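Local coordinates for protein glucose-6-phosphate 1-dehydrogenase (Mycobacterium avium, PDB 4LGV) that probably catalyses the oxidation of glucose 6-phosphate to 6-phosphogluconolactone, the entry step of the pentose phosphate pathway, with NADP+ as the electron acceptor, at residues L51-I64 with E90-L104. Sequence-based numbering, arbitrary orientation.
Sequences LYRLERREELEHPI and ETFDDAVFDRLAGRL
Glu55 pushes into helix 94-103 as a knob among Val96, Arg99, Leu100 and Arg103. Glu55 CB lies 4.1 Å from Val96 CG1, and Glu55 CG drops to 3.5 Å from Val96 O. A bend about CB-CG (chi2 69°) swings the carboxylate toward Arg103, and it lies nearly coplanar with that guanidinium, 11° between the planes. Arg103 grips side-on: its NE meets the syn lone pair of Glu55 OE1 at 2.7 Å, and Arg103 NH2 that of Glu55 OE2 at 3.0 Å. Arg99 NE completes the salt-bridge network from above the carboxylate plane at OE2, which probably favours the charged form of this buried group. Arg99 NH2 bonds to Glu55 O, which also accepts from Glu58 N in the Schellman turn closing helix 41-56.

This is the Rossmann-type NAD-binding domain, where strands 64-68 and 104-108 run parallel; their pairing starts with Ile64 N to Arg103 O, 2.9 Å.

At the N-terminal end of helix 94-103, Tyr52 lays CE1 3.4 Å from Val96 CG1, and Tyr52 OH accepts from Asp93 N at 2.7 Å. Alongside, Arg56 grips Glu90 OE2 end-on in a salt bridge, NH1 and NH2 from one face. Glu90 OE1 forms salt bridges with Arg53 NH1 and Arg49; Arg53 NE turns to Glu417.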
ATOM      1  N   LEU A  51     -40.677  27.245  10.792  1.00 24.99           N
ATOM      2  CA  LEU A  51     -41.955  26.613  10.766  1.00 25.22           C
ATOM      3  C   LEU A  51     -42.796  27.044   9.548  1.00 25.22           C
ATOM      4  O   LEU A  51     -43.455  26.223   8.872  1.00 23.70           O
ATOM      5  CB  LEU A  51     -42.723  26.928  12.053  1.00 26.73           C
ATOM      6  CG  LEU A  51     -42.121  26.339  13.325  1.00 26.15           C
ATOM      7  CD1 LEU A  51     -42.846  26.878  14.547  1.00 25.64           C
ATOM      8  CD2 LEU A  51     -42.202  24.850  13.290  1.00 25.81           C
ATOM      9  N   TYR A  52     -42.758  28.337   9.263  1.00 24.96           N
ATOM     10  CA  TYR A  52     -43.438  28.892   8.087  1.00 25.06           C
ATOM     11  C   TYR A  52     -42.955  28.202   6.824  1.00 25.74           C
ATOM     12  O   TYR A  52     -43.777  27.819   5.942  1.00 25.84           O
ATOM     13  CB  TYR A  52     -43.224  30.423   8.009  1.00 24.67           C
ATOM     14  CG  TYR A  52     -43.753  31.048   6.764  1.00 24.54           C
ATOM     15  CD1 TYR A  52     -45.090  31.437   6.674  1.00 24.98           C
ATOM     16  CD2 TYR A  52     -42.935  31.241   5.643  1.00 24.82           C
ATOM     17  CE1 TYR A  52     -45.606  31.931   5.485  1.00 25.13           C
ATOM     18  CE2 TYR A  52     -43.443  31.773   4.457  1.00 25.27           C
ATOM     19  CZ  TYR A  52     -44.756  32.119   4.397  1.00 25.24           C
ATOM     20  OH  TYR A  52     -45.243  32.647   3.234  1.00 29.07           O
ATOM     21  N   ARG A  53     -41.637  28.039   6.693  1.00 25.49           N
ATOM     22  CA  ARG A  53     -41.072  27.428   5.456  1.00 26.29           C
ATOM     23  C   ARG A  53     -41.437  25.956   5.342  1.00 26.62           C
ATOM     24  O   ARG A  53     -41.728  25.448   4.265  1.00 25.99           O
ATOM     25  CB  ARG A  53     -39.551  27.604   5.397  1.00 27.34           C
ATOM     26  CG  ARG A  53     -39.112  29.053   5.196  1.00 28.17           C
ATOM     27  CD  ARG A  53     -37.629  29.254   5.497  1.00 30.69           C
ATOM     28  NE  ARG A  53     -36.724  28.456   4.668  1.00 31.28           N
ATOM     29  CZ  ARG A  53     -36.197  28.854   3.511  1.00 32.18           C
ATOM     30  NH1 ARG A  53     -36.422  30.047   3.023  1.00 31.92           N
ATOM     31  NH2 ARG A  53     -35.394  28.036   2.857  1.00 34.16           N
ATOM     32  N   LEU A  54     -41.487  25.271   6.473  1.00 28.12           N
ATOM     33  CA  LEU A  54     -41.879  23.866   6.460  1.00 28.57           C
ATOM     34  C   LEU A  54     -43.346  23.778   6.055  1.00 29.90           C
ATOM     35  O   LEU A  54     -43.723  22.900   5.276  1.00 30.45           O
ATOM     36  CB  LEU A  54     -41.619  23.211   7.803  1.00 29.22           C
ATOM     37  CG  LEU A  54     -40.150  22.976   8.203  1.00 29.59           C
ATOM     38  CD1 LEU A  54     -40.038  22.698   9.703  1.00 30.19           C
ATOM     39  CD2 LEU A  54     -39.551  21.824   7.444  1.00 30.52           C
ATOM     40  N   GLU A  55     -44.164  24.716   6.539  1.00 29.34           N
ATOM     41  CA  GLU A  55     -45.570  24.783   6.132  1.00 29.57           C
ATOM     42  C   GLU A  55     -45.723  25.040   4.655  1.00 29.96           C
ATOM     43  O   GLU A  55     -46.511  24.382   3.986  1.00 31.28           O
ATOM     44  CB  GLU A  55     -46.297  25.881   6.895  1.00 29.52           C
ATOM     45  CG  GLU A  55     -47.788  25.943   6.632  1.00 29.13           C
ATOM     46  CD  GLU A  55     -48.483  24.760   7.220  1.00 29.82           C
ATOM     47  OE1 GLU A  55     -48.571  24.672   8.459  1.00 29.18           O
ATOM     48  OE2 GLU A  55     -48.916  23.895   6.454  1.00 30.77           O
ATOM     49  N   ARG A  56     -44.979  25.995   4.130  1.00 30.18           N
ATOM     50  CA  ARG A  56     -44.989  26.210   2.700  1.00 31.66           C
ATOM     51  C   ARG A  56     -44.655  24.963   1.879  1.00 33.47           C
ATOM     52  O   ARG A  56     -45.240  24.742   0.846  1.00 35.63           O
ATOM     53  CB  ARG A  56     -44.033  27.350   2.292  1.00 31.14           C
ATOM     54  CG  ARG A  56     -44.079  27.646   0.783  1.00 31.14           C
ATOM     55  CD  ARG A  56     -43.335  28.934   0.462  1.00 32.18           C
ATOM     56  NE  ARG A  56     -41.905  28.807   0.774  1.00 34.67           N
ATOM     57  CZ  ARG A  56     -41.099  29.780   1.219  1.00 35.03           C
ATOM     58  NH1 ARG A  56     -41.547  31.016   1.404  1.00 34.76           N
ATOM     59  NH2 ARG A  56     -39.813  29.502   1.453  1.00 35.07           N
ATOM     60  N   ARG A  57     -43.667  24.196   2.317  1.00 36.74           N
ATOM     61  CA  ARG A  57     -43.271  22.946   1.644  1.00 39.44           C
ATOM     62  C   ARG A  57     -44.216  21.775   1.982  1.00 39.56           C
ATOM     63  O   ARG A  57     -43.959  20.637   1.585  1.00 39.00           O
ATOM     64  CB  ARG A  57     -41.855  22.549   2.063  1.00 38.71           C
ATOM     65  CG  ARG A  57     -40.801  23.507   1.567  1.00 41.44           C
ATOM     66  CD  ARG A  57     -39.400  22.908   1.616  1.00 43.96           C
ATOM     67  NE  ARG A  57     -38.920  22.805   2.982  1.00 44.48           N
ATOM     68  CZ  ARG A  57     -38.316  23.791   3.666  1.00 49.65           C
ATOM     69  NH1 ARG A  57     -38.092  24.982   3.121  1.00 49.44           N
ATOM     70  NH2 ARG A  57     -37.930  23.586   4.925  1.00 50.75           N
ATOM     71  N   GLU A  58     -45.279  22.068   2.732  1.00 39.27           N
ATOM     72  CA  GLU A  58     -46.280  21.083   3.147  1.00 40.55           C
ATOM     73  C   GLU A  58     -45.680  19.973   4.009  1.00 40.25           C
ATOM     74  O   GLU A  58     -46.145  18.868   3.985  1.00 40.57           O
ATOM     75  CB  GLU A  58     -47.013  20.503   1.938  1.00 43.73           C
ATOM     76  CG  GLU A  58     -47.764  21.571   1.130  1.00 48.60           C
ATOM     77  CD  GLU A  58     -48.387  21.069  -0.160  1.00 50.84           C
ATOM     78  OE1 GLU A  58     -48.089  19.947  -0.615  1.00 58.39           O
ATOM     79  OE2 GLU A  58     -49.171  21.817  -0.732  1.00 51.69           O
ATOM     80  N   GLU A  59     -44.677  20.302   4.807  1.00 40.34           N
ATOM     81  CA  GLU A  59     -44.015  19.332   5.658  1.00 40.41           C
ATOM     82  C   GLU A  59     -44.475  19.344   7.132  1.00 38.99           C
ATOM     83  O   GLU A  59     -44.072  18.480   7.892  1.00 38.09           O
ATOM     84  CB  GLU A  59     -42.491  19.472   5.537  1.00 41.33           C
ATOM     85  CG  GLU A  59     -41.965  18.967   4.188  1.00 45.69           C
ATOM     86  CD  GLU A  59     -40.484  19.307   3.917  1.00 48.89           C
ATOM     87  OE1 GLU A  59     -39.925  20.283   4.449  1.00 49.42           O
ATOM     88  OE2 GLU A  59     -39.850  18.583   3.142  1.00 58.07           O
ATOM     89  N   LEU A  60     -45.338  20.275   7.514  1.00 37.29           N
ATOM     90  CA  LEU A  60     -45.971  20.247   8.853  1.00 36.11           C
ATOM     91  C   LEU A  60     -47.312  19.520   8.773  1.00 37.15           C
ATOM     92  O   LEU A  60     -48.162  19.857   7.942  1.00 39.09           O
ATOM     93  CB  LEU A  60     -46.229  21.663   9.363  1.00 33.42           C
ATOM     94  CG  LEU A  60     -45.003  22.549   9.647  1.00 31.50           C
ATOM     95  CD1 LEU A  60     -45.451  23.890  10.194  1.00 31.00           C
ATOM     96  CD2 LEU A  60     -44.041  21.899  10.625  1.00 30.61           C
ATOM     97  N   GLU A  61     -47.489  18.509   9.612  1.00 38.29           N
ATOM     98  CA  GLU A  61     -48.713  17.691   9.575  1.00 41.95           C
ATOM     99  C   GLU A  61     -49.368  17.531  10.943  1.00 39.88           C
ATOM    100  O   GLU A  61     -50.331  16.808  11.048  1.00 41.66           O
ATOM    101  CB  GLU A  61     -48.418  16.279   9.020  1.00 44.98           C
ATOM    102  CG  GLU A  61     -47.779  16.250   7.626  1.00 48.45           C
ATOM    103  CD  GLU A  61     -47.032  14.953   7.265  1.00 49.87           C
ATOM    104  OE1 GLU A  61     -46.508  14.226   8.150  1.00 51.51           O
ATOM    105  OE2 GLU A  61     -46.924  14.698   6.052  1.00 50.34           O
ATOM    106  N   HIS A  62     -48.841  18.203  11.962  1.00 36.56           N
ATOM    107  CA  HIS A  62     -49.211  17.962  13.337  1.00 35.63           C
ATOM    108  C   HIS A  62     -49.342  19.278  14.127  1.00 33.40           C
ATOM    109  O   HIS A  62     -48.748  20.286  13.772  1.00 33.01           O
ATOM    110  CB  HIS A  62     -48.170  17.028  13.998  1.00 37.70           C
ATOM    111  CG  HIS A  62     -48.121  15.660  13.390  1.00 40.42           C
ATOM    112  ND1 HIS A  62     -47.110  15.257  12.537  1.00 43.60           N
ATOM    113  CD2 HIS A  62     -49.012  14.640  13.425  1.00 41.07           C
ATOM    114  CE1 HIS A  62     -47.360  14.025  12.113  1.00 44.40           C
ATOM    115  NE2 HIS A  62     -48.514  13.637  12.630  1.00 43.29           N
ATOM    116  N   PRO A  63     -50.111  19.266  15.213  1.00 32.10           N
ATOM    117  CA  PRO A  63     -50.235  20.443  16.037  1.00 31.07           C
ATOM    118  C   PRO A  63     -48.925  20.900  16.730  1.00 30.02           C
ATOM    119  O   PRO A  63     -47.983  20.105  16.947  1.00 29.16           O
ATOM    120  CB  PRO A  63     -51.286  20.031  17.071  1.00 33.40           C
ATOM    121  CG  PRO A  63     -51.969  18.803  16.495  1.00 34.26           C
ATOM    122  CD  PRO A  63     -50.881  18.123  15.748  1.00 34.21           C
ATOM    123  N   ILE A  64     -48.885  22.190  17.021  1.00 28.55           N
ATOM    124  CA  ILE A  64     -47.764  22.827  17.648  1.00 27.83           C
ATOM    125  C   ILE A  64     -48.260  23.590  18.833  1.00 27.87           C
ATOM    126  O   ILE A  64     -49.125  24.443  18.702  1.00 29.95           O
ATOM    127  CB  ILE A  64     -47.069  23.815  16.716  1.00 26.66           C
ATOM    128  CG1 ILE A  64     -46.665  23.113  15.422  1.00 26.05           C
ATOM    129  CG2 ILE A  64     -45.826  24.371  17.416  1.00 26.62           C
ATOM    130  CD1 ILE A  64     -46.130  24.058  14.380  1.00 26.58           C
ATOM    131  N   GLU A  90     -38.236  36.870   4.438  1.00 36.28           N
ATOM    132  CA  GLU A  90     -38.974  35.763   3.818  1.00 36.39           C
ATOM    133  C   GLU A  90     -40.211  36.261   3.039  1.00 36.01           C
ATOM    134  O   GLU A  90     -40.958  37.136   3.519  1.00 36.06           O
ATOM    135  CB  GLU A  90     -39.414  34.786   4.940  1.00 35.55           C
ATOM    136  CG  GLU A  90     -40.046  33.490   4.464  1.00 35.72           C
ATOM    137  CD  GLU A  90     -39.054  32.639   3.711  1.00 35.45           C
ATOM    138  OE1 GLU A  90     -37.943  32.399   4.220  1.00 33.96           O
ATOM    139  OE2 GLU A  90     -39.403  32.235   2.606  1.00 36.21           O
ATOM    140  N   THR A  91     -40.410  35.736   1.831  1.00 35.01           N
ATOM    141  CA  THR A  91     -41.623  36.011   1.059  1.00 32.31           C
ATOM    142  C   THR A  91     -42.843  35.526   1.869  1.00 31.41           C
ATOM    143  O   THR A  91     -42.923  34.359   2.244  1.00 30.70           O
ATOM    144  CB  THR A  91     -41.596  35.283  -0.290  1.00 33.34           C
ATOM    145  OG1 THR A  91     -40.519  35.794  -1.101  1.00 35.47           O
ATOM    146  CG2 THR A  91     -42.918  35.500  -1.064  1.00 34.68           C
ATOM    147  N   PHE A  92     -43.775  36.430   2.130  1.00 30.17           N
ATOM    148  CA  PHE A  92     -44.925  36.165   3.011  1.00 28.02           C
ATOM    149  C   PHE A  92     -46.190  35.879   2.197  1.00 29.53           C
ATOM    150  O   PHE A  92     -46.614  36.692   1.355  1.00 30.53           O
ATOM    151  CB  PHE A  92     -45.185  37.352   3.953  1.00 25.66           C
ATOM    152  CG  PHE A  92     -46.167  37.035   5.048  1.00 24.09           C
ATOM    153  CD1 PHE A  92     -45.737  36.465   6.219  1.00 23.22           C
ATOM    154  CD2 PHE A  92     -47.512  37.274   4.889  1.00 24.25           C
ATOM    155  CE1 PHE A  92     -46.619  36.160   7.222  1.00 23.23           C
ATOM    156  CE2 PHE A  92     -48.426  36.982   5.890  1.00 23.42           C
ATOM    157  CZ  PHE A  92     -47.978  36.415   7.056  1.00 24.15           C
ATOM    158  N   ASP A  93     -46.750  34.702   2.416  1.00 28.83           N
ATOM    159  CA  ASP A  93     -48.004  34.264   1.783  1.00 29.17           C
ATOM    160  C   ASP A  93     -48.991  33.989   2.917  1.00 27.99           C
ATOM    161  O   ASP A  93     -48.756  33.150   3.773  1.00 25.82           O
ATOM    162  CB  ASP A  93     -47.708  33.027   0.941  1.00 30.94           C
ATOM    163  CG  ASP A  93     -48.928  32.371   0.360  1.00 35.63           C
ATOM    164  OD1 ASP A  93     -50.063  32.576   0.850  1.00 38.33           O
ATOM    165  OD2 ASP A  93     -48.766  31.670  -0.681  1.00 37.89           O
ATOM    166  N   ASP A  94     -50.060  34.759   2.929  1.00 27.72           N
ATOM    167  CA  ASP A  94     -51.031  34.771   3.983  1.00 28.55           C
ATOM    168  C   ASP A  94     -51.785  33.456   4.114  1.00 29.48           C
ATOM    169  O   ASP A  94     -52.147  33.080   5.238  1.00 33.01           O
ATOM    170  CB  ASP A  94     -51.964  35.964   3.816  1.00 29.23           C
ATOM    171  CG  ASP A  94     -52.713  36.357   5.133  1.00 29.79           C
ATOM    172  OD1 ASP A  94     -52.215  36.168   6.285  1.00 30.48           O
ATOM    173  OD2 ASP A  94     -53.833  36.883   5.000  1.00 29.51           O
ATOM    174  N   ALA A  95     -52.042  32.759   3.010  1.00 28.50           N
ATOM    175  CA  ALA A  95     -52.656  31.431   3.067  1.00 29.94           C
ATOM    176  C   ALA A  95     -51.764  30.428   3.779  1.00 29.19           C
ATOM    177  O   ALA A  95     -52.258  29.596   4.548  1.00 32.22           O
ATOM    178  CB  ALA A  95     -53.001  30.901   1.662  1.00 31.65           C
ATOM    179  N   VAL A  96     -50.456  30.494   3.521  1.00 27.33           N
ATOM    180  CA  VAL A  96     -49.484  29.628   4.176  1.00 24.95           C
ATOM    181  C   VAL A  96     -49.476  29.934   5.636  1.00 24.50           C
ATOM    182  O   VAL A  96     -49.446  29.015   6.468  1.00 24.82           O
ATOM    183  CB  VAL A  96     -48.072  29.800   3.577  1.00 24.99           C
ATOM    184  CG1 VAL A  96     -47.029  29.011   4.354  1.00 24.55           C
ATOM    185  CG2 VAL A  96     -48.041  29.360   2.095  1.00 25.46           C
ATOM    186  N   PHE A  97     -49.459  31.222   5.979  1.00 23.94           N
ATOM    187  CA  PHE A  97     -49.407  31.624   7.377  1.00 23.88           C
ATOM    188  C   PHE A  97     -50.661  31.149   8.105  1.00 23.86           C
ATOM    189  O   PHE A  97     -50.576  30.644   9.221  1.00 23.94           O
ATOM    190  CB  PHE A  97     -49.242  33.134   7.553  1.00 24.50           C
ATOM    191  CG  PHE A  97     -49.214  33.562   8.978  1.00 24.30           C
ATOM    192  CD1 PHE A  97     -48.042  33.519   9.661  1.00 24.64           C
ATOM    193  CD2 PHE A  97     -50.393  33.901   9.668  1.00 25.82           C
ATOM    194  CE1 PHE A  97     -47.976  33.842  11.000  1.00 24.93           C
ATOM    195  CE2 PHE A  97     -50.350  34.219  11.036  1.00 26.10           C
ATOM    196  CZ  PHE A  97     -49.116  34.198  11.689  1.00 25.72           C
ATOM    197  N   ASP A  98     -51.809  31.249   7.443  1.00 24.55           N
ATOM    198  CA  ASP A  98     -53.067  30.805   8.062  1.00 26.04           C
ATOM    199  C   ASP A  98     -53.060  29.306   8.366  1.00 25.35           C
ATOM    200  O   ASP A  98     -53.602  28.895   9.386  1.00 24.76           O
ATOM    201  CB  ASP A  98     -54.332  31.198   7.253  1.00 26.47           C
ATOM    202  CG  ASP A  98     -54.729  32.668   7.417  1.00 26.83           C
ATOM    203  OD1 ASP A  98     -54.161  33.369   8.280  1.00 26.51           O
ATOM    204  OD2 ASP A  98     -55.636  33.134   6.654  1.00 26.86           O
ATOM    205  N   ARG A  99     -52.439  28.503   7.506  1.00 26.87           N
ATOM    206  CA  ARG A  99     -52.300  27.048   7.801  1.00 28.35           C
ATOM    207  C   ARG A  99     -51.447  26.846   9.034  1.00 28.46           C
ATOM    208  O   ARG A  99     -51.770  26.046   9.870  1.00 29.78           O
ATOM    209  CB  ARG A  99     -51.676  26.276   6.662  1.00 28.13           C
ATOM    210  CG  ARG A  99     -52.642  25.967   5.514  1.00 29.52           C
ATOM    211  CD  ARG A  99     -52.180  24.734   4.747  1.00 29.78           C
ATOM    212  NE  ARG A  99     -50.778  24.822   4.324  1.00 29.02           N
ATOM    213  CZ  ARG A  99     -50.345  25.388   3.202  1.00 29.31           C
ATOM    214  NH1 ARG A  99     -51.181  25.975   2.367  1.00 28.56           N
ATOM    215  NH2 ARG A  99     -49.041  25.344   2.903  1.00 30.19           N
ATOM    216  N   LEU A 100     -50.386  27.620   9.159  1.00 28.65           N
ATOM    217  CA  LEU A 100     -49.520  27.489  10.317  1.00 28.62           C
ATOM    218  C   LEU A 100     -50.298  27.895  11.576  1.00 28.83           C
ATOM    219  O   LEU A 100     -50.242  27.204  12.576  1.00 29.07           O
ATOM    220  CB  LEU A 100     -48.265  28.351  10.153  1.00 27.49           C
ATOM    221  CG  LEU A 100     -47.314  28.459  11.356  1.00 28.64           C
ATOM    222  CD1 LEU A 100     -46.867  27.080  11.814  1.00 28.82           C
ATOM    223  CD2 LEU A 100     -46.108  29.314  10.971  1.00 28.14           C
ATOM    224  N   ALA A 101     -50.984  29.026  11.532  1.00 28.38           N
ATOM    225  CA  ALA A 101     -51.768  29.499  12.680  1.00 28.54           C
ATOM    226  C   ALA A 101     -52.786  28.473  13.111  1.00 29.16           C
ATOM    227  O   ALA A 101     -52.979  28.242  14.298  1.00 30.43           O
ATOM    228  CB  ALA A 101     -52.453  30.792  12.334  1.00 28.78           C
ATOM    229  N   GLY A 102     -53.396  27.810  12.140  1.00 29.64           N
ATOM    230  CA  GLY A 102     -54.342  26.724  12.413  1.00 30.48           C
ATOM    231  C   GLY A 102     -53.812  25.562  13.223  1.00 31.06           C
ATOM    232  O   GLY A 102     -54.600  24.874  13.882  1.00 30.86           O
ATOM    233  N   ARG A 103     -52.490  25.337  13.179  1.00 29.97           N
ATOM    234  CA  ARG A 103     -51.843  24.263  13.941  1.00 30.34           C
ATOM    235  C   ARG A 103     -51.390  24.708  15.338  1.00 29.37           C
ATOM    236  O   ARG A 103     -51.066  23.871  16.185  1.00 26.80           O
ATOM    237  CB  ARG A 103     -50.577  23.812  13.233  1.00 30.31           C
ATOM    238  CG  ARG A 103     -50.815  23.282  11.868  1.00 33.07           C
ATOM    239  CD  ARG A 103     -49.510  22.772  11.231  1.00 33.06           C
ATOM    240  NE  ARG A 103     -49.717  22.685   9.802  1.00 34.59           N
ATOM    241  CZ  ARG A 103     -50.473  21.775   9.186  1.00 38.15           C
ATOM    242  NH1 ARG A 103     -51.082  20.791   9.862  1.00 39.07           N
ATOM    243  NH2 ARG A 103     -50.597  21.836   7.847  1.00 38.24           N
ATOM    244  N   LEU A 104     -51.327  26.014  15.552  1.00 29.22           N
ATOM    245  CA  LEU A 104     -50.665  26.568  16.724  1.00 30.35           C
ATOM    246  C   LEU A 104     -51.615  26.803  17.887  1.00 29.98           C
ATOM    247  O   LEU A 104     -52.697  27.302  17.698  1.00 30.93           O
ATOM    248  CB  LEU A 104     -50.031  27.881  16.337  1.00 32.30           C
ATOM    249  CG  LEU A 104     -48.899  28.434  17.205  1.00 35.83           C
ATOM    250  CD1 LEU A 104     -47.754  27.450  17.406  1.00 35.75           C
ATOM    251  CD2 LEU A 104     -48.368  29.696  16.521  1.00 36.69           C
TER
HETATM  252  O   HOH W   1     -43.690  32.264   0.940  1.00 41.75           O
HETATM  253  O   HOH W   2     -47.547  25.963   0.227  1.00 33.83           O